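Heterodimeric restriction endonuclease R.BspD6I small subunit (Bacillus sp., PDB 2P14) serves as the catalytic subunit of a heterodimeric type IIS restriction endonuclease, working in complex with a site-specific nickase and so probably cutting DNA. Local coordinates at residues V130-L141 against W177-K186. Numbering follows the deposited sequence.
Sequences VIPLTVDQFKKL and WLTFIEYNLK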
# COMPACT_ATOMS: atom_id res chain seq x y z
N VAL A 130 -1.17 4.97 8.52
CA VAL A 130 -0.47 4.13 7.57
C VAL A 130 -0.72 2.67 7.96
O VAL A 130 -0.51 2.27 9.12
CB VAL A 130 1.05 4.42 7.55
CG1 VAL A 130 1.72 3.52 6.50
CG2 VAL A 130 1.34 5.91 7.23
N ILE A 131 -1.16 1.87 6.99
CA ILE A 131 -1.36 0.45 7.25
C ILE A 131 -0.34 -0.34 6.44
O ILE A 131 -0.42 -0.35 5.20
CB ILE A 131 -2.78 -0.03 6.91
CG1 ILE A 131 -3.85 0.78 7.66
CG2 ILE A 131 -2.91 -1.51 7.25
CD1 ILE A 131 -4.29 2.07 6.93
N PRO A 132 0.60 -1.02 7.13
CA PRO A 132 1.61 -1.82 6.43
C PRO A 132 1.11 -3.22 6.18
O PRO A 132 0.62 -3.87 7.12
CB PRO A 132 2.78 -1.86 7.45
CG PRO A 132 2.03 -1.90 8.80
CD PRO A 132 0.75 -1.08 8.60
N LEU A 133 1.26 -3.71 4.94
CA LEU A 133 0.90 -5.07 4.59
C LEU A 133 2.08 -5.74 3.92
O LEU A 133 2.79 -5.11 3.10
CB LEU A 133 -0.29 -5.12 3.64
CG LEU A 133 -1.65 -4.60 4.14
CD1 LEU A 133 -2.75 -4.83 3.08
CD2 LEU A 133 -2.06 -5.24 5.47
N THR A 134 2.28 -7.03 4.19
CA THR A 134 3.18 -7.81 3.35
C THR A 134 2.46 -8.17 2.07
O THR A 134 1.22 -8.15 1.98
CB THR A 134 3.64 -9.11 4.01
OG1 THR A 134 2.50 -9.96 4.16
CG2 THR A 134 4.31 -8.81 5.34
N VAL A 135 3.23 -8.58 1.06
CA VAL A 135 2.61 -9.04 -0.17
C VAL A 135 1.63 -10.22 0.06
O VAL A 135 0.54 -10.25 -0.52
CB VAL A 135 3.70 -9.40 -1.21
CG1 VAL A 135 3.06 -10.00 -2.48
CG2 VAL A 135 4.48 -8.15 -1.56
N ASP A 136 2.01 -11.15 0.94
CA ASP A 136 1.16 -12.30 1.21
C ASP A 136 -0.16 -11.87 1.87
O ASP A 136 -1.22 -12.38 1.53
CB ASP A 136 1.90 -13.32 2.08
CG ASP A 136 3.05 -14.02 1.32
OD1 ASP A 136 2.96 -14.18 0.08
OD2 ASP A 136 4.05 -14.41 1.99
N GLN A 137 -0.08 -10.89 2.75
CA GLN A 137 -1.28 -10.34 3.38
C GLN A 137 -2.17 -9.62 2.37
O GLN A 137 -3.39 -9.75 2.39
CB GLN A 137 -0.90 -9.38 4.51
CG GLN A 137 -0.27 -10.09 5.71
CD GLN A 137 0.47 -9.17 6.63
OE1 GLN A 137 0.65 -7.97 6.36
NE2 GLN A 137 0.94 -9.73 7.75
N PHE A 138 -1.55 -8.84 1.49
CA PHE A 138 -2.29 -8.10 0.49
C PHE A 138 -2.99 -9.06 -0.48
O PHE A 138 -4.15 -8.83 -0.86
CB PHE A 138 -1.31 -7.18 -0.24
CG PHE A 138 -1.95 -6.31 -1.29
CD1 PHE A 138 -2.99 -5.45 -0.95
CD2 PHE A 138 -1.48 -6.34 -2.62
CE1 PHE A 138 -3.59 -4.61 -1.92
CE2 PHE A 138 -2.05 -5.52 -3.58
CZ PHE A 138 -3.09 -4.67 -3.25
N LYS A 139 -2.29 -10.13 -0.88
CA LYS A 139 -2.93 -11.12 -1.76
C LYS A 139 -4.14 -11.72 -1.07
O LYS A 139 -5.20 -11.88 -1.70
CB LYS A 139 -2.00 -12.25 -2.11
CG LYS A 139 -0.83 -11.94 -2.98
CD LYS A 139 -0.19 -13.29 -3.21
CE LYS A 139 1.00 -13.22 -4.08
NZ LYS A 139 1.52 -14.61 -4.33
N LYS A 140 -3.98 -12.08 0.20
CA LYS A 140 -5.10 -12.63 0.98
C LYS A 140 -6.28 -11.66 1.00
O LYS A 140 -7.41 -12.05 0.70
CB LYS A 140 -4.69 -13.02 2.41
CG LYS A 140 -4.19 -14.42 2.54
CD LYS A 140 -4.39 -14.92 3.97
CE LYS A 140 -4.50 -16.45 4.06
NZ LYS A 140 -3.16 -17.07 4.28
N LEU A 141 -6.01 -10.38 1.26
CA LEU A 141 -7.02 -9.34 1.28
C LEU A 141 -7.76 -9.22 -0.05
O LEU A 141 -8.98 -9.16 -0.08
CB LEU A 141 -6.42 -7.99 1.68
CG LEU A 141 -7.36 -6.78 1.63
CD1 LEU A 141 -8.62 -7.00 2.50
CD2 LEU A 141 -6.61 -5.53 2.06
N TRP A 177 0.61 -4.87 17.03
CA TRP A 177 -0.07 -4.40 15.85
C TRP A 177 0.21 -5.33 14.69
O TRP A 177 -0.72 -5.74 13.96
CB TRP A 177 0.45 -2.99 15.51
CG TRP A 177 -0.20 -2.31 14.32
CD1 TRP A 177 -1.47 -2.53 13.81
CD2 TRP A 177 0.37 -1.26 13.53
NE1 TRP A 177 -1.71 -1.66 12.77
CE2 TRP A 177 -0.59 -0.88 12.58
CE3 TRP A 177 1.63 -0.60 13.55
CZ2 TRP A 177 -0.36 0.14 11.64
CZ3 TRP A 177 1.85 0.41 12.62
CH2 TRP A 177 0.87 0.77 11.69
N LEU A 178 1.49 -5.60 14.44
CA LEU A 178 1.81 -6.44 13.30
C LEU A 178 1.25 -7.87 13.47
O LEU A 178 0.82 -8.52 12.50
CB LEU A 178 3.31 -6.48 13.03
CG LEU A 178 4.01 -5.17 12.62
CD1 LEU A 178 5.50 -5.45 12.28
CD2 LEU A 178 3.27 -4.44 11.45
N THR A 179 1.25 -8.37 14.71
CA THR A 179 0.60 -9.65 15.00
C THR A 179 -0.88 -9.64 14.65
O THR A 179 -1.39 -10.57 14.04
CB THR A 179 0.79 -10.04 16.48
OG1 THR A 179 2.21 -10.13 16.74
CG2 THR A 179 0.11 -11.40 16.79
N PHE A 180 -1.54 -8.54 14.97
CA PHE A 180 -2.97 -8.44 14.68
C PHE A 180 -3.23 -8.50 13.18
O PHE A 180 -4.18 -9.15 12.72
CB PHE A 180 -3.55 -7.15 15.26
CG PHE A 180 -4.97 -6.94 14.91
CD1 PHE A 180 -5.98 -7.54 15.67
CD2 PHE A 180 -5.33 -6.14 13.81
CE1 PHE A 180 -7.30 -7.37 15.34
CE2 PHE A 180 -6.67 -5.95 13.49
CZ PHE A 180 -7.65 -6.56 14.25
N ILE A 181 -2.41 -7.80 12.41
CA ILE A 181 -2.61 -7.79 10.96
C ILE A 181 -2.44 -9.18 10.37
O ILE A 181 -3.30 -9.66 9.60
CB ILE A 181 -1.66 -6.77 10.31
CG1 ILE A 181 -2.02 -5.37 10.78
CG2 ILE A 181 -1.76 -6.84 8.79
CD1 ILE A 181 -1.04 -4.27 10.30
N GLU A 182 -1.36 -9.82 10.77
CA GLU A 182 -1.08 -11.18 10.32
C GLU A 182 -2.23 -12.09 10.70
O GLU A 182 -2.73 -12.81 9.84
CB GLU A 182 0.25 -11.67 10.88
CG GLU A 182 0.59 -13.10 10.47
CD GLU A 182 0.86 -13.30 8.98
OE1 GLU A 182 1.08 -12.33 8.22
OE2 GLU A 182 0.84 -14.48 8.54
N TYR A 183 -2.68 -12.03 11.95
CA TYR A 183 -3.72 -12.93 12.45
C TYR A 183 -5.01 -12.76 11.66
O TYR A 183 -5.66 -13.74 11.30
CB TYR A 183 -3.97 -12.63 13.92
CG TYR A 183 -4.96 -13.59 14.58
CD1 TYR A 183 -4.52 -14.82 15.05
CD2 TYR A 183 -6.30 -13.25 14.74
CE1 TYR A 183 -5.39 -15.71 15.63
CE2 TYR A 183 -7.18 -14.14 15.33
CZ TYR A 183 -6.72 -15.36 15.78
OH TYR A 183 -7.56 -16.26 16.39
N ASN A 184 -5.38 -11.50 11.43
CA ASN A 184 -6.58 -11.21 10.64
C ASN A 184 -6.44 -11.62 9.18
O ASN A 184 -7.41 -12.12 8.58
CB ASN A 184 -6.95 -9.74 10.78
CG ASN A 184 -7.59 -9.44 12.12
OD1 ASN A 184 -7.16 -9.95 13.15
ND2 ASN A 184 -8.61 -8.59 12.11
N LEU A 185 -5.25 -11.46 8.60
CA LEU A 185 -4.99 -11.82 7.20
C LEU A 185 -4.07 -13.07 7.06
O LEU A 185 -4.55 -14.20 7.16
CB LEU A 185 -4.47 -10.60 6.39
CG LEU A 185 -5.23 -9.26 6.35
CD1 LEU A 185 -4.33 -8.19 5.77
CD2 LEU A 185 -6.55 -9.30 5.57
N LYS A 186 -2.77 -12.86 6.85
CA LYS A 186 -1.78 -13.95 6.77
C LYS A 186 -0.89 -13.88 5.51
O LYS A 186 -1.26 -14.27 4.40
CB LYS A 186 -2.43 -15.35 6.88
CG LYS A 186 -2.52 -15.94 8.28
CD LYS A 186 -3.96 -16.03 8.74
CE LYS A 186 -4.30 -17.39 9.34
NZ LYS A 186 -4.20 -17.40 10.83
O HOH W 1 2.64 -12.21 5.67
O HOH W 2 2.08 -8.05 10.03
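Strand 130-134 packs against helix 177-184 with their axes 9.6 Å apart and 55° between their directions, and the two segments draw together toward Gln137 and Lys186. In the middle of the strand, Pro132 sets CG over one face of the Trp177 indole, toward its rim, and Pro132 CD lies 3.5 Å from Trp177 CZ2, while Val130 O meets the ring edge in its plane. Trp177 NE1 turns elsewhere, to the carbonyl of Leu164. Further along, Leu133 CD2 touches both Ile181 CG2 and Leu185 CD1, each 3.7 Å away, and its side chain crosses theirs at about a right angle. Leu185, just past the end of the helix, spans to Leu141 with its other methyl, CD2.

Gln137 carries the polar part. Its CG is anti to the carbonyl carbon (chi1 -69°), and the extended chain beyond brings both ends of the amide into use. NE2 donates to the anti lone pair of Glu182 OE1 at 2.6 Å, nearly in the amide plane, and reaches Leu178 O through a water. Gln137 OE1 accepts from Thr134 N at 2.9 Å, the donor standing well above the carbonyl plane. A second water joins Thr134 OG1 to Glu182 OE1. A leucine in place of Gln137 would probably leave Thr134 N and Glu182 OE1 without their amide partner, and the capping box with only its backbone-N half. Gln137 N returns a bond to Thr134 OG1, completing that capping box, which starts helix 135-146 at the end of an outermost strand of the mixed sheet, consistent with the PD-(D/E)XK nuclease clan of the AlwI family.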